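Local atomic coordinates of glutamine amidotransferase subunit pdxT (Thermus thermophilus, PDB entry 2YWD), a protein that probably hydrolyses glutamine to glutamate and ammonia, which is channelled to the partner subunit PdxS for the synthesis of pyridoxal 5'-phosphate. Residues Phe119-Glu124 / Ala152-Leu157; Gly133-Ala138 / Ala168-Pro173. One frame throughout, in Å; residues are numbered along the deposited sequence.

Overall arrangement
Contacts 1 and 2 lie with their centres about 10 Å apart, on the same side of the chain's centre, and their segments alternate along the sequence: 119-124, 133-138, 152-157, 168-173. The first two segments sit on neighbouring antiparallel strands, 118-125 and 129-136, joined by probable backbone bonds from Gly133 N to Glu121 O and from Phe135 N to Phe119 O. This hairpin lies against one end of the seven-stranded mixed sheet. Contact 1 meets one of its two edge strands, 149-154, while contact 2 meets the chain leaving strand 166-169, where His172 stands. One hairpin strand thus faces the sheet edge, while the other runs into the predicted glutamine site beside His172.

Contact 1: residues Phe119-Glu124 / Ala152-Leu157; sequences FEEDLE and ARLGDL
The Phe119 ring receives the CD2 methyl of Leu154 obliquely, CE1 to CD2 being 3.8 Å, with the two side chains arriving from opposite directions. The same ring stacks on Phe135 and makes an edge-to-face pair with Phe112. A second flat group, the guanidinium of Arg153, has the Asp156 carbonyl at its edge: NH1 donates to Asp156 O over 2.8 Å, 3° out of the guanidinium plane. Leu154 has the largest share of the contact. With CG anti to the backbone N (chi1 172°), its branches reach across to strand 118-125, CD2 at Phe119 and CD1 at Glu121. The bent Glu121 chain crosses Leu154 at about a right angle, touching it with its methylene carbons, CG to Leu154 CD1 being 3.6 Å. An alanine in place of Glu121 would take away the CG methylene and is likely to leave the Leu154 methyls poorly covered on that side.

The segment 152-157 ends an edge strand of the large mixed sheet and enters a type II' beta turn from Leu154 to Leu157, closed by Leu157 N to Leu154 O at 3.1 Å; Gly155 takes its positive phi. Residues 119-124 run roughly antiparallel to 152-154, 144° between their directions; at the Glu124 end the two backbones are joined through two waters, without direct pairing. One water accepts from Glu124 N and donates to Arg153 O; another accepts from Arg153 N and probably donates to Glu124 O. Beside these bridges the Ala152 methyl rests 3.5 Å from Glu124 O. Leu123 CD2 lies 4.0 Å from Arg153 O and somewhat farther from Leu154 CD1, and the Leu123 side chain also packs on Val159 and Phe171.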
ATOM      1  N   PHE A 119     -10.472  12.827   7.001  1.00 24.34           N
ATOM      2  CA  PHE A 119      -9.913  13.447   8.198  1.00 20.76           C
ATOM      3  C   PHE A 119      -8.395  13.313   8.218  1.00 18.86           C
ATOM      4  O   PHE A 119      -7.822  12.533   7.459  1.00 15.88           O
ATOM      5  CB  PHE A 119     -10.523  12.825   9.461  1.00 19.91           C
ATOM      6  CG  PHE A 119     -10.293  11.350   9.591  1.00 18.36           C
ATOM      7  CD1 PHE A 119      -9.172  10.861  10.257  1.00 17.65           C
ATOM      8  CD2 PHE A 119     -11.196  10.445   9.040  1.00 18.48           C
ATOM      9  CE1 PHE A 119      -8.953   9.488  10.374  1.00 18.75           C
ATOM     10  CE2 PHE A 119     -10.987   9.068   9.149  1.00 18.53           C
ATOM     11  CZ  PHE A 119      -9.862   8.588   9.818  1.00 18.34           C
ATOM     12  N   GLU A 120      -7.744  14.090   9.075  1.00 16.27           N
ATOM     13  CA  GLU A 120      -6.292  14.040   9.178  1.00 17.01           C
ATOM     14  C   GLU A 120      -5.870  13.899  10.635  1.00 17.13           C
ATOM     15  O   GLU A 120      -6.480  14.495  11.524  1.00 17.29           O
ATOM     16  CB  GLU A 120      -5.669  15.301   8.574  1.00 18.72           C
ATOM     17  CG  GLU A 120      -6.104  15.592   7.138  1.00 22.65           C
ATOM     18  CD  GLU A 120      -7.492  16.207   7.057  1.00 24.86           C
ATOM     19  OE1 GLU A 120      -7.712  17.247   7.714  1.00 27.66           O
ATOM     20  OE2 GLU A 120      -8.360  15.660   6.339  1.00 26.20           O
ATOM     21  N   GLU A 121      -4.822  13.115  10.871  1.00 15.38           N
ATOM     22  CA  GLU A 121      -4.333  12.877  12.222  1.00 18.35           C
ATOM     23  C   GLU A 121      -2.816  12.776  12.265  1.00 19.21           C
ATOM     24  O   GLU A 121      -2.202  12.187  11.374  1.00 16.77           O
ATOM     25  CB  GLU A 121      -4.895  11.557  12.766  1.00 18.51           C
ATOM     26  CG  GLU A 121      -6.395  11.501  12.959  1.00 20.43           C
ATOM     27  CD  GLU A 121      -6.873  12.406  14.076  1.00 24.47           C
ATOM     28  OE1 GLU A 121      -6.072  12.684  14.996  1.00 24.65           O
ATOM     29  OE2 GLU A 121      -8.052  12.822  14.044  1.00 26.24           O
ATOM     30  N   ASP A 122      -2.206  13.336  13.304  1.00 19.27           N
ATOM     31  CA  ASP A 122      -0.761  13.214  13.441  1.00 22.38           C
ATOM     32  C   ASP A 122      -0.526  11.833  14.030  1.00 20.91           C
ATOM     33  O   ASP A 122      -1.139  11.469  15.031  1.00 21.91           O
ATOM     34  CB  ASP A 122      -0.207  14.299  14.357  1.00 26.69           C
ATOM     35  CG  ASP A 122      -0.171  15.650  13.680  1.00 31.16           C
ATOM     36  OD1 ASP A 122       0.400  15.734  12.566  1.00 32.49           O
ATOM     37  OD2 ASP A 122      -0.712  16.620  14.251  1.00 35.03           O
ATOM     38  N   LEU A 123       0.349  11.058  13.401  1.00 19.29           N
ATOM     39  CA  LEU A 123       0.613   9.701  13.858  1.00 18.48           C
ATOM     40  C   LEU A 123       2.050   9.475  14.312  1.00 19.88           C
ATOM     41  O   LEU A 123       2.979  10.120  13.829  1.00 21.31           O
ATOM     42  CB  LEU A 123       0.296   8.710  12.735  1.00 17.37           C
ATOM     43  CG  LEU A 123      -1.023   8.884  11.976  1.00 16.26           C
ATOM     44  CD1 LEU A 123      -0.989   8.041  10.713  1.00 17.16           C
ATOM     45  CD2 LEU A 123      -2.197   8.493  12.861  1.00 16.58           C
ATOM     46  N   GLU A 124       2.219   8.548  15.247  1.00 20.34           N
ATOM     47  CA  GLU A 124       3.541   8.197  15.735  1.00 21.71           C
ATOM     48  C   GLU A 124       3.944   6.906  15.045  1.00 21.99           C
ATOM     49  O   GLU A 124       3.343   5.858  15.274  1.00 21.54           O
ATOM     50  CB  GLU A 124       3.526   8.008  17.251  1.00 25.47           C
ATOM     51  CG  GLU A 124       3.617   9.313  18.012  1.00 32.50           C
ATOM     52  CD  GLU A 124       4.833  10.122  17.595  1.00 35.60           C
ATOM     53  OE1 GLU A 124       5.962   9.586  17.679  1.00 38.08           O
ATOM     54  OE2 GLU A 124       4.659  11.288  17.179  1.00 38.23           O
ATOM     55  N   ALA A 152       2.253   1.848  13.369  1.00 12.74           N
ATOM     56  CA  ALA A 152       1.557   3.069  13.754  1.00 12.89           C
ATOM     57  C   ALA A 152       0.085   2.807  14.034  1.00 14.12           C
ATOM     58  O   ALA A 152      -0.539   1.951  13.401  1.00 11.79           O
ATOM     59  CB  ALA A 152       1.699   4.129  12.657  1.00 13.12           C
ATOM     60  N   ARG A 153      -0.463   3.558  14.984  1.00 13.83           N
ATOM     61  CA  ARG A 153      -1.864   3.425  15.362  1.00 14.14           C
ATOM     62  C   ARG A 153      -2.538   4.779  15.501  1.00 14.54           C
ATOM     63  O   ARG A 153      -1.886   5.783  15.785  1.00 13.85           O
ATOM     64  CB  ARG A 153      -1.993   2.719  16.720  1.00 13.96           C
ATOM     65  CG  ARG A 153      -1.419   1.320  16.802  1.00 12.96           C
ATOM     66  CD  ARG A 153      -1.369   0.851  18.261  1.00 13.68           C
ATOM     67  NE  ARG A 153      -0.694  -0.438  18.402  1.00 12.59           N
ATOM     68  CZ  ARG A 153      -1.300  -1.620  18.374  1.00 15.46           C
ATOM     69  NH1 ARG A 153      -2.618  -1.703  18.213  1.00 12.79           N
ATOM     70  NH2 ARG A 153      -0.579  -2.727  18.501  1.00 13.87           N
ATOM     71  N   LEU A 154      -3.849   4.799  15.286  1.00 13.96           N
ATOM     72  CA  LEU A 154      -4.637   6.006  15.494  1.00 12.57           C
ATOM     73  C   LEU A 154      -5.341   5.583  16.773  1.00 11.86           C
ATOM     74  O   LEU A 154      -6.285   4.803  16.731  1.00 12.83           O
ATOM     75  CB  LEU A 154      -5.654   6.217  14.372  1.00 13.23           C
ATOM     76  CG  LEU A 154      -6.632   7.365  14.634  1.00 13.02           C
ATOM     77  CD1 LEU A 154      -5.873   8.617  15.065  1.00 13.29           C
ATOM     78  CD2 LEU A 154      -7.443   7.631  13.375  1.00 14.42           C
ATOM     79  N   GLY A 155      -4.867   6.084  17.907  1.00 12.04           N
ATOM     80  CA  GLY A 155      -5.430   5.662  19.174  1.00 11.29           C
ATOM     81  C   GLY A 155      -4.811   4.290  19.374  1.00 11.13           C
ATOM     82  O   GLY A 155      -3.596   4.176  19.528  1.00 11.32           O
ATOM     83  N   ASP A 156      -5.627   3.244  19.346  1.00 11.77           N
ATOM     84  CA  ASP A 156      -5.111   1.887  19.492  1.00 12.23           C
ATOM     85  C   ASP A 156      -5.305   1.124  18.180  1.00 11.87           C
ATOM     86  O   ASP A 156      -4.877  -0.021  18.046  1.00 10.93           O
ATOM     87  CB  ASP A 156      -5.835   1.161  20.631  1.00 13.36           C
ATOM     88  CG  ASP A 156      -5.677   1.869  21.962  1.00 13.69           C
ATOM     89  OD1 ASP A 156      -4.524   2.148  22.354  1.00 14.23           O
ATOM     90  OD2 ASP A 156      -6.702   2.150  22.615  1.00 15.62           O
ATOM     91  N   LEU A 157      -5.946   1.772  17.208  1.00 12.20           N
ATOM     92  CA  LEU A 157      -6.214   1.138  15.919  1.00 12.96           C
ATOM     93  C   LEU A 157      -5.020   1.163  14.966  1.00 12.10           C
ATOM     94  O   LEU A 157      -4.496   2.225  14.643  1.00 12.00           O
ATOM     95  CB  LEU A 157      -7.414   1.810  15.239  1.00 14.14           C
ATOM     96  CG  LEU A 157      -7.841   1.259  13.876  1.00 17.41           C
ATOM     97  CD1 LEU A 157      -8.338  -0.187  14.018  1.00 19.49           C
ATOM     98  CD2 LEU A 157      -8.939   2.147  13.296  1.00 18.89           C
TER
HETATM   99  O   HOH W   1       1.251   4.968  16.713  1.00 20.79           O
HETATM  100  O   HOH W   2      -0.067   7.711  16.645  1.00 21.42           O

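Contact 2: residues Gly133-Ala138 / Ala168-Pro173; sequences GVFIRA and ASSFHP
His172 N donates to Val134 O over 2.8 Å, in the carbonyl plane and at an N-H...O angle of 159°. That oxygen also lies at the edge of the imidazole, 3.5 Å from His172 CD2, so one carbonyl meets both the backbone and the ring of the histidine. Next to it, Phe171 CB sits over the centre of the Phe135 ring, a CH-pi contact of 3.8 Å to the centroid. With CG between the backbone N and the carbonyl carbon (chi1 58°), the Phe171 ring leads away from that face and meets the Phe135 ring obliquely, planes at 55°. Ser170 OG touches the rim of the Phe135 ring at CE1, and Ala138 CB abuts Ser170 O.

Waters fill the seam beyond these contacts. One accepts from Ile136 N and donates to Ser170 O; another donates to Ile136 O and lies 2.8 Å from His172 NE2. A third accepts from Val134 N and bonds weakly to His172 O.

Farther out, Ser169 OG donates to Phe171 O over 2.9 Å, within the loop that leads to the histidine. Val159 of strand 157-163 touches both Phe135 and Phe171. His172 ND1 is hydrogen-bonded to Glu174 OE2, and the imidazole touches Cys81. This relay, with Cys81 the predicted nucleophile, is consistent with the Cys-His-Glu catalytic triad of class I glutamine amidotransferases, beside Ile136 and Arg137, which are predicted to bind glutamine.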
ATOM      1  N   GLY A 133      -0.935  11.948   9.022  1.00 16.74           N
ATOM      2  CA  GLY A 133      -1.772  10.982   8.330  1.00 15.58           C
ATOM      3  C   GLY A 133      -3.019  11.564   7.685  1.00 14.86           C
ATOM      4  O   GLY A 133      -3.850  12.174   8.356  1.00 14.27           O
ATOM      5  N   VAL A 134      -3.142  11.369   6.375  1.00 13.34           N
ATOM      6  CA  VAL A 134      -4.288  11.854   5.617  1.00 13.13           C
ATOM      7  C   VAL A 134      -5.193  10.671   5.291  1.00 11.98           C
ATOM      8  O   VAL A 134      -4.795   9.751   4.571  1.00 10.66           O
ATOM      9  CB  VAL A 134      -3.834  12.542   4.308  1.00 12.28           C
ATOM     10  CG1 VAL A 134      -5.053  12.970   3.488  1.00 14.84           C
ATOM     11  CG2 VAL A 134      -2.968  13.765   4.638  1.00 12.41           C
ATOM     12  N   PHE A 135      -6.408  10.702   5.835  1.00 12.43           N
ATOM     13  CA  PHE A 135      -7.390   9.636   5.649  1.00 13.10           C
ATOM     14  C   PHE A 135      -8.582  10.071   4.781  1.00 11.95           C
ATOM     15  O   PHE A 135      -9.193  11.113   5.024  1.00 11.84           O
ATOM     16  CB  PHE A 135      -7.915   9.175   7.017  1.00 11.97           C
ATOM     17  CG  PHE A 135      -6.858   8.597   7.927  1.00 11.68           C
ATOM     18  CD1 PHE A 135      -6.733   7.218   8.085  1.00 11.08           C
ATOM     19  CD2 PHE A 135      -6.009   9.434   8.653  1.00 11.16           C
ATOM     20  CE1 PHE A 135      -5.783   6.678   8.957  1.00 12.21           C
ATOM     21  CE2 PHE A 135      -5.053   8.906   9.526  1.00 11.76           C
ATOM     22  CZ  PHE A 135      -4.942   7.523   9.680  1.00 12.82           C
ATOM     23  N   ILE A 136      -8.908   9.262   3.776  1.00 11.69           N
ATOM     24  CA  ILE A 136     -10.035   9.543   2.879  1.00 13.04           C
ATOM     25  C   ILE A 136     -10.805   8.242   2.633  1.00 12.72           C
ATOM     26  O   ILE A 136     -10.298   7.337   1.974  1.00 14.86           O
ATOM     27  CB  ILE A 136      -9.530  10.115   1.532  1.00 14.18           C
ATOM     28  CG1 ILE A 136      -8.804  11.444   1.782  1.00 13.03           C
ATOM     29  CG2 ILE A 136     -10.695  10.313   0.574  1.00 14.36           C
ATOM     30  CD1 ILE A 136      -8.148  12.041   0.546  1.00 16.53           C
ATOM     31  N   ARG A 137     -12.024   8.149   3.163  1.00 12.55           N
ATOM     32  CA  ARG A 137     -12.837   6.934   3.026  1.00 12.81           C
ATOM     33  C   ARG A 137     -11.959   5.752   3.437  1.00 12.65           C
ATOM     34  O   ARG A 137     -12.051   4.660   2.883  1.00 10.23           O
ATOM     35  CB  ARG A 137     -13.302   6.753   1.576  1.00 13.00           C
ATOM     36  CG  ARG A 137     -14.290   7.806   1.090  1.00 15.73           C
ATOM     37  CD  ARG A 137     -14.882   7.415  -0.258  1.00 19.10           C
ATOM     38  NE  ARG A 137     -13.840   7.212  -1.259  1.00 24.72           N
ATOM     39  CZ  ARG A 137     -13.227   8.193  -1.915  1.00 26.92           C
ATOM     40  NH1 ARG A 137     -13.557   9.459  -1.688  1.00 26.45           N
ATOM     41  NH2 ARG A 137     -12.270   7.907  -2.787  1.00 28.87           N
ATOM     42  N   ALA A 138     -11.117   5.991   4.434  1.00 11.91           N
ATOM     43  CA  ALA A 138     -10.156   5.001   4.900  1.00 12.37           C
ATOM     44  C   ALA A 138     -10.667   3.620   5.296  1.00 12.04           C
ATOM     45  O   ALA A 138     -11.703   3.482   5.945  1.00 11.45           O
ATOM     46  CB  ALA A 138      -9.349   5.591   6.050  1.00 12.74           C
ATOM     47  N   ALA A 168       1.819  -1.682   4.430  1.00 11.60           N
ATOM     48  CA  ALA A 168       0.478  -1.216   4.087  1.00 11.88           C
ATOM     49  C   ALA A 168      -0.029  -0.136   5.034  1.00 11.72           C
ATOM     50  O   ALA A 168       0.175  -0.215   6.243  1.00 11.10           O
ATOM     51  CB  ALA A 168      -0.492  -2.391   4.074  1.00 10.91           C
ATOM     52  N   SER A 169      -0.692   0.872   4.476  1.00 11.02           N
ATOM     53  CA  SER A 169      -1.243   1.963   5.277  1.00 12.40           C
ATOM     54  C   SER A 169      -2.684   2.253   4.871  1.00 12.37           C
ATOM     55  O   SER A 169      -3.060   2.071   3.714  1.00 12.05           O
ATOM     56  CB  SER A 169      -0.406   3.238   5.105  1.00 11.50           C
ATOM     57  OG  SER A 169      -0.468   3.723   3.774  1.00 12.95           O
ATOM     58  N   SER A 170      -3.497   2.699   5.822  1.00 12.04           N
ATOM     59  CA  SER A 170      -4.878   3.028   5.500  1.00 12.31           C
ATOM     60  C   SER A 170      -4.952   4.516   5.153  1.00 13.92           C
ATOM     61  O   SER A 170      -5.992   5.005   4.698  1.00 15.48           O
ATOM     62  CB  SER A 170      -5.803   2.703   6.676  1.00 11.10           C
ATOM     63  OG  SER A 170      -5.308   3.244   7.884  1.00 13.80           O
ATOM     64  N   PHE A 171      -3.836   5.218   5.362  1.00 11.71           N
ATOM     65  CA  PHE A 171      -3.737   6.648   5.066  1.00 12.15           C
ATOM     66  C   PHE A 171      -2.860   6.913   3.837  1.00 11.60           C
ATOM     67  O   PHE A 171      -2.206   6.006   3.324  1.00 10.97           O
ATOM     68  CB  PHE A 171      -3.195   7.411   6.280  1.00 11.54           C
ATOM     69  CG  PHE A 171      -1.852   6.934   6.754  1.00 12.14           C
ATOM     70  CD1 PHE A 171      -0.683   7.495   6.253  1.00 11.69           C
ATOM     71  CD2 PHE A 171      -1.757   5.924   7.710  1.00 11.62           C
ATOM     72  CE1 PHE A 171       0.563   7.060   6.695  1.00 12.69           C
ATOM     73  CE2 PHE A 171      -0.516   5.481   8.163  1.00 11.83           C
ATOM     74  CZ  PHE A 171       0.648   6.051   7.654  1.00 12.54           C
ATOM     75  N   HIS A 172      -2.845   8.164   3.382  1.00 11.56           N
ATOM     76  CA  HIS A 172      -2.106   8.558   2.185  1.00 10.24           C
ATOM     77  C   HIS A 172      -0.841   9.376   2.435  1.00 11.31           C
ATOM     78  O   HIS A 172      -0.889  10.608   2.480  1.00 11.95           O
ATOM     79  CB  HIS A 172      -3.024   9.373   1.271  1.00 11.79           C
ATOM     80  CG  HIS A 172      -4.229   8.628   0.795  1.00 13.84           C
ATOM     81  ND1 HIS A 172      -4.240   7.904  -0.377  1.00 15.51           N
ATOM     82  CD2 HIS A 172      -5.468   8.503   1.327  1.00 16.37           C
ATOM     83  CE1 HIS A 172      -5.436   7.368  -0.549  1.00 17.79           C
ATOM     84  NE2 HIS A 172      -6.200   7.716   0.471  1.00 15.21           N
ATOM     85  N   PRO A 173       0.310   8.709   2.582  1.00 10.97           N
ATOM     86  CA  PRO A 173       1.537   9.477   2.817  1.00 12.10           C
ATOM     87  C   PRO A 173       1.882  10.349   1.612  1.00 12.47           C
ATOM     88  O   PRO A 173       2.539  11.383   1.751  1.00 13.56           O
ATOM     89  CB  PRO A 173       2.582   8.393   3.063  1.00 10.59           C
ATOM     90  CG  PRO A 173       2.083   7.252   2.222  1.00 11.27           C
ATOM     91  CD  PRO A 173       0.595   7.266   2.516  1.00 12.28           C
TER
HETATM   92  O   HOH W   3      -0.660  10.781   5.169  1.00 11.57           O
HETATM   93  O   HOH W   4      -7.436   6.783   3.284  1.00 13.84           O
HETATM   94  O   HOH W   5      -8.843   7.574  -0.444  1.00 22.22           O